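Local coordinates for periplasmic binding protein/LacI transcriptional regulator (Shewanella sp. ANA-3, PDB 5OCP), which binds L-arabinofuranose in both anomeric forms and probably delivers it, as the periplasmic component, to an arabinose ABC transporter, at residues R161-E166 / K173-G178; Q204-A209 / K215-V220; F229-M232 / D236-A239. One frame throughout, in Å; residues are numbered along the deposited sequence.

Contact 1: residues R161-E166 / K173-G178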
loop_
_atom_site.group_PDB
_atom_site.type_symbol
_atom_site.label_atom_id
_atom_site.label_comp_id
_atom_site.label_asym_id
_atom_site.label_seq_id
_atom_site.Cartn_x
_atom_site.Cartn_y
_atom_site.Cartn_z
ATOM N N ARG A 161 -14.477 -14.803 -7.701
ATOM C CA ARG A 161 -15.103 -13.458 -7.886
ATOM C C ARG A 161 -13.908 -12.515 -7.805
ATOM O O ARG A 161 -13.042 -12.749 -6.941
ATOM C CB ARG A 161 -16.008 -12.986 -6.685
ATOM C CG ARG A 161 -17.094 -13.917 -6.205
ATOM C CD ARG A 161 -18.295 -13.642 -7.023
ATOM N NE ARG A 161 -19.191 -14.773 -7.202
ATOM C CZ ARG A 161 -20.053 -14.847 -8.213
ATOM N NH1 ARG A 161 -20.114 -13.858 -9.107
ATOM N NH2 ARG A 161 -20.862 -15.905 -8.341
ATOM N N SER A 162 -13.883 -11.462 -8.645
ATOM C CA SER A 162 -12.774 -10.512 -8.601
ATOM C C SER A 162 -13.250 -9.167 -9.133
ATOM O O SER A 162 -13.849 -9.144 -10.176
ATOM C CB SER A 162 -11.577 -11.068 -9.335
ATOM O OG SER A 162 -10.533 -10.161 -9.309
ATOM N N GLN A 163 -13.078 -8.090 -8.344
ATOM C CA GLN A 163 -13.534 -6.768 -8.739
ATOM C C GLN A 163 -12.765 -5.741 -7.948
ATOM O O GLN A 163 -12.357 -5.991 -6.762
ATOM C CB GLN A 163 -15.041 -6.674 -8.506
ATOM C CG GLN A 163 -15.698 -5.371 -8.935
ATOM C CD GLN A 163 -17.210 -5.376 -8.710
ATOM O OE1 GLN A 163 -17.836 -6.426 -8.491
ATOM N NE2 GLN A 163 -17.795 -4.208 -8.755
ATOM N N THR A 164 -12.604 -4.557 -8.531
ATOM C CA THR A 164 -11.913 -3.500 -7.749
ATOM C C THR A 164 -12.786 -2.906 -6.655
ATOM O O THR A 164 -13.988 -2.591 -6.844
ATOM C CB THR A 164 -11.320 -2.393 -8.644
ATOM O OG1 THR A 164 -10.588 -1.441 -7.803
ATOM C CG2 THR A 164 -12.438 -1.599 -9.369
ATOM N N GLY A 165 -12.177 -2.735 -5.464
ATOM C CA GLY A 165 -12.729 -1.971 -4.369
ATOM C C GLY A 165 -12.071 -0.637 -4.151
ATOM O O GLY A 165 -12.258 -0.011 -3.095
ATOM N N GLU A 166 -11.206 -0.265 -5.089
ATOM C CA GLU A 166 -10.590 1.070 -5.141
ATOM C C GLU A 166 -9.710 1.433 -3.905
ATOM O O GLU A 166 -9.445 2.606 -3.667
ATOM C CB GLU A 166 -11.653 2.148 -5.416
ATOM C CG GLU A 166 -12.394 1.891 -6.707
ATOM C CD GLU A 166 -13.516 2.910 -7.032
ATOM O OE1 GLU A 166 -13.813 3.802 -6.206
ATOM O OE2 GLU A 166 -14.085 2.834 -8.166
ATOM N N LYS A 173 -16.789 -2.621 0.874
ATOM C CA LYS A 173 -18.025 -3.095 1.451
ATOM C C LYS A 173 -19.034 -3.336 0.361
ATOM O O LYS A 173 -19.718 -4.370 0.374
ATOM C CB LYS A 173 -18.496 -2.128 2.522
ATOM C CG LYS A 173 -19.809 -2.582 3.130
ATOM C CD LYS A 173 -20.352 -1.623 4.148
ATOM C CE LYS A 173 -21.548 -2.244 4.836
ATOM N NZ LYS A 173 -22.350 -1.140 5.413
ATOM N N GLU A 174 -19.175 -2.350 -0.518
ATOM C CA GLU A 174 -20.179 -2.426 -1.604
ATOM C C GLU A 174 -19.915 -3.607 -2.499
ATOM O O GLU A 174 -20.839 -4.385 -2.932
ATOM C CB GLU A 174 -20.131 -1.071 -2.411
ATOM C CG GLU A 174 -21.244 -0.906 -3.444
ATOM C CD GLU A 174 -20.946 0.287 -4.365
ATOM O OE1 GLU A 174 -20.473 1.331 -3.829
ATOM O OE2 GLU A 174 -21.155 0.157 -5.583
ATOM N N VAL A 175 -18.640 -3.756 -2.867
ATOM C CA VAL A 175 -18.265 -4.860 -3.717
ATOM C C VAL A 175 -18.531 -6.229 -3.060
ATOM O O VAL A 175 -19.000 -7.181 -3.711
ATOM C CB VAL A 175 -16.789 -4.707 -4.200
ATOM C CG1 VAL A 175 -16.408 -5.909 -4.990
ATOM C CG2 VAL A 175 -16.617 -3.447 -5.094
ATOM N N MET A 176 -18.175 -6.341 -1.773
ATOM C CA MET A 176 -18.327 -7.573 -1.021
ATOM C C MET A 176 -19.850 -7.935 -0.921
ATOM O O MET A 176 -20.216 -9.090 -1.120
ATOM C CB MET A 176 -17.782 -7.468 0.408
ATOM C CG MET A 176 -17.743 -8.810 1.120
ATOM S SD MET A 176 -16.564 -9.969 0.352
ATOM C CE MET A 176 -17.476 -11.438 0.688
ATOM N N GLU A 177 -20.676 -6.931 -0.621
ATOM C CA GLU A 177 -22.170 -7.118 -0.682
ATOM C C GLU A 177 -22.552 -7.726 -1.970
ATOM O O GLU A 177 -23.343 -8.722 -2.004
ATOM C CB GLU A 177 -22.925 -5.819 -0.645
ATOM C CG GLU A 177 -22.860 -5.117 0.639
ATOM C CD GLU A 177 -23.902 -3.982 0.721
ATOM O OE1 GLU A 177 -25.008 -4.115 0.094
ATOM O OE2 GLU A 177 -23.589 -2.995 1.430
ATOM N N GLY A 178 -22.002 -7.177 -3.070
ATOM C CA GLY A 178 -22.295 -7.689 -4.409
ATOM C C GLY A 178 -21.891 -9.126 -4.567
ATOM O O GLY A 178 -22.645 -9.952 -5.067
HETATM O O HOH W 1 -19.689 -6.818 -6.345
#
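Val-175, on helix 169-183, carries this contact from the helix side, set against the end of the edge strand 157-164 where the chain turns into the helix that packs on the same sheet of the periplasmic-binding-protein fold. Its CG2 touches backbone, lying 3.3 Å from Thr-164 O and 4.2 Å from Gly-165 CA. CG1 meets the side chain of Gln-163, 3.8 Å from CB and about as far from CD and OE1. Gln-163 crosses the valine obliquely, its CG anti to the backbone N (chi1 -177°) and the chain extended beyond it, carrying the amide past both methyls, NE2 lying 3.9 Å from Val-175 CG2. With both methyls gone, as in an alanine here, the stem of Gln-163 and the backbone at Thr-164 and Gly-165 would probably lose their apolar support, opening a gap between strand end and helix. Further out, backbone bonds from Gln-163 and Gly-165 to Gln-132 tie the strand to its neighbour 126-132, whose Leu-131 also touches Val-175. Thr-164 OG1 forms an ST turn, accepting from Glu-166 N at 3.0 Å, and is bonded as well to Gly-133 O. One water joins strand to helix, donating to Gln-163 OE1 at 2.9 Å and to Val-175 O at 2.7 Å.

Contact 2: residues Q204-A209 / K215-V220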
loop_
_atom_site.group_PDB
_atom_site.type_symbol
_atom_site.label_atom_id
_atom_site.label_comp_id
_atom_site.label_asym_id
_atom_site.label_seq_id
_atom_site.Cartn_x
_atom_site.Cartn_y
_atom_site.Cartn_z
ATOM N N GLN A 204 -17.799 -5.811 7.428
ATOM C CA GLN A 204 -19.165 -5.298 7.721
ATOM C C GLN A 204 -20.224 -5.876 6.759
ATOM O O GLN A 204 -21.298 -6.299 7.182
ATOM C CB GLN A 204 -19.156 -3.771 7.726
ATOM C CG GLN A 204 -18.273 -3.139 8.829
ATOM C CD GLN A 204 -18.616 -3.653 10.236
ATOM O OE1 GLN A 204 -19.790 -3.629 10.638
ATOM N NE2 GLN A 204 -17.605 -4.185 10.965
ATOM N N ALA A 205 -19.892 -6.047 5.495
ATOM C CA ALA A 205 -20.818 -6.703 4.551
ATOM C C ALA A 205 -21.113 -8.156 4.979
ATOM O O ALA A 205 -22.248 -8.671 4.854
ATOM C CB ALA A 205 -20.252 -6.720 3.130
ATOM N N ILE A 206 -20.062 -8.860 5.420
ATOM C CA ILE A 206 -20.201 -10.258 5.805
ATOM C C ILE A 206 -21.113 -10.350 7.011
ATOM O O ILE A 206 -21.956 -11.268 7.038
ATOM C CB ILE A 206 -18.811 -10.859 6.056
ATOM C CG1 ILE A 206 -18.114 -10.969 4.688
ATOM C CG2 ILE A 206 -18.872 -12.245 6.623
ATOM C CD1 ILE A 206 -16.594 -11.315 4.772
ATOM N N LYS A 207 -20.878 -9.505 8.007
ATOM C CA LYS A 207 -21.716 -9.433 9.201
ATOM C C LYS A 207 -23.145 -9.149 8.802
ATOM O O LYS A 207 -24.071 -9.782 9.367
ATOM C CB LYS A 207 -21.230 -8.407 10.189
ATOM C CG LYS A 207 -19.983 -8.939 10.903
ATOM C CD LYS A 207 -19.596 -7.937 11.934
ATOM C CE LYS A 207 -18.477 -8.610 12.665
ATOM N NZ LYS A 207 -17.861 -7.639 13.550
ATOM N N GLU A 208 -23.349 -8.212 7.907
ATOM C CA GLU A 208 -24.732 -7.831 7.534
ATOM C C GLU A 208 -25.410 -8.989 6.855
ATOM O O GLU A 208 -26.641 -9.107 6.919
ATOM C CB GLU A 208 -24.765 -6.578 6.703
ATOM C CG GLU A 208 -24.324 -5.352 7.518
ATOM C CD GLU A 208 -24.309 -4.040 6.728
ATOM O OE1 GLU A 208 -24.571 -4.042 5.486
ATOM O OE2 GLU A 208 -24.094 -2.985 7.385
ATOM N N ALA A 209 -24.653 -9.875 6.194
ATOM C CA ALA A 209 -25.228 -11.044 5.564
ATOM C C ALA A 209 -25.433 -12.187 6.547
ATOM O O ALA A 209 -25.846 -13.252 6.134
ATOM C CB ALA A 209 -24.333 -11.474 4.394
ATOM N N LYS A 215 -14.047 -16.517 10.644
ATOM C CA LYS A 215 -14.302 -17.915 10.988
ATOM C C LYS A 215 -14.960 -18.600 9.821
ATOM O O LYS A 215 -14.348 -19.486 9.199
ATOM C CB LYS A 215 -15.223 -17.891 12.205
ATOM C CG LYS A 215 -15.775 -19.254 12.614
ATOM C CD LYS A 215 -14.701 -20.213 13.070
ATOM C CE LYS A 215 -15.303 -21.409 13.817
ATOM N NZ LYS A 215 -16.183 -22.228 12.920
ATOM N N ASP A 216 -16.164 -18.209 9.457
ATOM C CA ASP A 216 -16.888 -18.801 8.290
ATOM C C ASP A 216 -16.213 -18.373 6.933
ATOM O O ASP A 216 -16.043 -19.194 6.016
ATOM C CB ASP A 216 -18.345 -18.384 8.237
ATOM C CG ASP A 216 -19.170 -18.852 9.420
ATOM O OD1 ASP A 216 -18.762 -19.874 9.999
ATOM O OD2 ASP A 216 -20.205 -18.133 9.702
ATOM N N ILE A 217 -15.890 -17.088 6.805
ATOM C CA ILE A 217 -15.170 -16.591 5.655
ATOM C C ILE A 217 -13.836 -15.982 6.247
ATOM O O ILE A 217 -13.904 -15.055 7.000
ATOM C CB ILE A 217 -15.984 -15.535 4.964
ATOM C CG1 ILE A 217 -17.279 -16.187 4.434
ATOM C CG2 ILE A 217 -15.248 -14.937 3.795
ATOM C CD1 ILE A 217 -18.135 -15.196 3.723
ATOM N N LEU A 218 -12.736 -16.537 5.809
ATOM C CA LEU A 218 -11.389 -16.066 6.198
ATOM C C LEU A 218 -11.128 -14.771 5.498
ATOM O O LEU A 218 -11.653 -14.518 4.409
ATOM C CB LEU A 218 -10.324 -17.061 5.839
ATOM C CG LEU A 218 -10.439 -18.478 6.441
ATOM C CD1 LEU A 218 -9.362 -19.343 5.857
ATOM C CD2 LEU A 218 -10.453 -18.379 7.951
ATOM N N ILE A 219 -10.362 -13.875 6.140
ATOM C CA ILE A 219 -10.072 -12.584 5.528
ATOM C C ILE A 219 -8.538 -12.403 5.622
ATOM O O ILE A 219 -7.994 -12.432 6.706
ATOM C CB ILE A 219 -10.822 -11.468 6.228
ATOM C CG1 ILE A 219 -12.328 -11.725 6.059
ATOM C CG2 ILE A 219 -10.400 -10.137 5.625
ATOM C CD1 ILE A 219 -13.215 -10.710 6.690
ATOM N N VAL A 220 -7.921 -12.284 4.442
ATOM C CA VAL A 220 -6.476 -12.057 4.326
ATOM C C VAL A 220 -6.202 -10.812 3.500
ATOM O O VAL A 220 -6.942 -10.497 2.580
ATOM C CB VAL A 220 -5.774 -13.263 3.820
ATOM C CG1 VAL A 220 -6.060 -14.475 4.663
ATOM C CG2 VAL A 220 -6.079 -13.540 2.343
#
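Segments 204-209 and 215-220 come closest in backbone at Ile-206 and Ile-217, the latter just ahead of strand 218-221; their CA atoms are 8.1 Å apart, a spacing bridged by side chains alone. The segments belong to the beta-alpha-beta unit 190-193, 196-208, 218-221, in which the helix packs on one face of the sheet. Alternation that begins just before the strand turns Ile-217 and Ile-219 toward the helix and Leu-218 away from it, onto helix 107-121. Ile-206 answers both mainly through CD1. It reaches Ile-219 tip to tip, CD1 to CD1 at 3.9 Å, and passes Ile-217 at a slant, 4.0 Å from the branch methyl CG2. The extended end of Ile-206 (chi2 169°) carries CD1 out from the helix to these two contacts. In Ile-217, CG2 lies anti to the backbone N and makes the nearest approach, while CD1 runs alongside a little farther off, 4.2 Å from Ile-206 CG2. Leu-211 also touches Ile-206, while Ala-199 and Val-203, earlier on the helix, continue the packing on Ile-219. With three buried isoleucines meeting through methyl groups at ordinary van der Waals distances, and no polar side-chain atom involved, the contact rests on dispersion and exclusion of water.

Contact 3: residues F229-M232 / D236-A239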
loop_
_atom_site.group_PDB
_atom_site.type_symbol
_atom_site.label_atom_id
_atom_site.label_comp_id
_atom_site.label_asym_id
_atom_site.label_seq_id
_atom_site.Cartn_x
_atom_site.Cartn_y
_atom_site.Cartn_z
ATOM N N PHE A 229 -5.079 -5.021 13.068
ATOM C CA PHE A 229 -4.542 -5.775 14.161
ATOM C C PHE A 229 -5.634 -5.860 15.267
ATOM O O PHE A 229 -5.822 -6.936 15.830
ATOM C CB PHE A 229 -3.289 -5.133 14.759
ATOM C CG PHE A 229 -2.050 -5.546 14.022
ATOM C CD1 PHE A 229 -1.364 -6.723 14.368
ATOM C CD2 PHE A 229 -1.544 -4.739 13.006
ATOM C CE1 PHE A 229 -0.270 -7.155 13.671
ATOM C CE2 PHE A 229 -0.408 -5.150 12.322
ATOM C CZ PHE A 229 0.202 -6.363 12.599
ATOM N N LYS A 230 -6.341 -4.774 15.437
ATOM C CA LYS A 230 -7.497 -4.789 16.388
ATOM C C LYS A 230 -8.589 -5.821 15.980
ATOM O O LYS A 230 -8.966 -6.703 16.764
ATOM C CB LYS A 230 -8.104 -3.450 16.548
ATOM C CG LYS A 230 -9.276 -3.472 17.541
ATOM C CD LYS A 230 -9.659 -2.075 18.031
ATOM C CE LYS A 230 -10.815 -2.140 19.046
ATOM N NZ LYS A 230 -10.542 -3.139 20.135
ATOM N N ALA A 231 -8.980 -5.769 14.715
ATOM C CA ALA A 231 -9.850 -6.761 14.121
ATOM C C ALA A 231 -9.369 -8.208 14.233
ATOM O O ALA A 231 -10.168 -9.154 14.433
ATOM C CB ALA A 231 -10.120 -6.359 12.659
ATOM N N MET A 232 -8.066 -8.453 14.074
ATOM C CA MET A 232 -7.482 -9.751 14.252
ATOM C C MET A 232 -7.579 -10.173 15.754
ATOM O O MET A 232 -7.954 -11.297 15.992
ATOM C CB MET A 232 -6.002 -9.813 13.848
ATOM C CG MET A 232 -5.806 -9.896 12.390
ATOM S SD MET A 232 -4.179 -10.427 11.778
ATOM C CE MET A 232 -3.112 -9.202 12.395
ATOM N N ASP A 236 -12.257 -11.072 13.859
ATOM C CA ASP A 236 -13.037 -10.724 12.641
ATOM C C ASP A 236 -12.283 -10.839 11.324
ATOM O O ASP A 236 -12.883 -10.898 10.238
ATOM C CB ASP A 236 -13.580 -9.308 12.768
ATOM C CG ASP A 236 -14.779 -9.195 13.776
ATOM O OD1 ASP A 236 -15.413 -10.244 14.028
ATOM O OD2 ASP A 236 -15.061 -8.063 14.188
ATOM N N VAL A 237 -10.949 -10.848 11.399
ATOM C CA VAL A 237 -10.086 -11.082 10.199
ATOM C C VAL A 237 -8.905 -11.972 10.585
ATOM O O VAL A 237 -8.690 -12.214 11.769
ATOM C CB VAL A 237 -9.567 -9.746 9.658
ATOM C CG1 VAL A 237 -10.706 -8.853 9.225
ATOM C CG2 VAL A 237 -8.647 -9.063 10.637
ATOM N N ASN A 238 -8.188 -12.501 9.604
ATOM C CA ASN A 238 -7.249 -13.574 9.907
ATOM C C ASN A 238 -5.791 -13.237 9.795
ATOM O O ASN A 238 -5.043 -13.628 10.667
ATOM C CB ASN A 238 -7.546 -14.743 9.092
ATOM C CG ASN A 238 -8.958 -15.256 9.366
ATOM O OD1 ASN A 238 -9.920 -14.815 8.733
ATOM N ND2 ASN A 238 -9.095 -16.129 10.390
ATOM N N ALA A 239 -5.404 -12.566 8.708
ATOM C CA ALA A 239 -3.929 -12.400 8.373
ATOM C C ALA A 239 -3.707 -11.187 7.533
ATOM O O ALA A 239 -4.570 -10.796 6.735
ATOM C CB ALA A 239 -3.315 -13.617 7.700
#
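Ala-231 O takes a hydrogen bond from Asp-236 N, 2.9 Å away, across the end of helix 226-234. The N-H...O angle is 148°, and the donor stands 21° out of the carbonyl plane. Val-237 N follows at 3.6 Å from the same oxygen, too far to add a second bond. The carboxylate of Asp-236 is engaged elsewhere, by Lys-207 of helix 196-208. This is the turn by which the chain leaves the helix and enters strand 239-242, which in this periplasmic-binding-protein lobe lies between strand 218-221 and the antiparallel edge strand 275-277. Val-237 lies against the last turns of the helix through CG2, which sits between the backbone N and the carbonyl carbon, a crowded rotamer that places it 3.7 Å from Ala-231 CB. The same methyl presses on Met-232 CG at 3.4 Å, tighter than usual for two carbons, the side chains crossing at about a right angle. The methionine chain stays extended at chi2 (-164°), which carries SD toward Asn-238 O, 3.5 Å off. Ala-281 of helix 278-296 touches Met-232 as well. The CB of Asn-238 points away from segment 229-232; its amide is held by Ile-219 N at OD1 and by Gly-214 O at ND2.

In the fold
All three contacts belong to the lobe built on the mixed sheet and follow one another along the chain. Contacts 1 and 2, with centres 13 Å apart, meet helix against helix: Lys-173 NZ pairs with Glu-208 OE2 at 3.2 Å, and Met-176 CB lies 3.8 Å from Ala-205 CB. Contacts 2 and 3, centred 11 Å apart, share a salt bridge from Lys-207 NZ to Asp-236 OD2 at 2.9 Å and a probable hydrogen bond of 2.8 Å between Ile-219 N and Asn-238 OD1. Contacts 1 and 3 do not touch. None of the segments contributes a residue to the arabinofuranose pocket; the Thr-164 side chain is about 10 Å from the alpha anomer, that of Ile-219 about 14 Å.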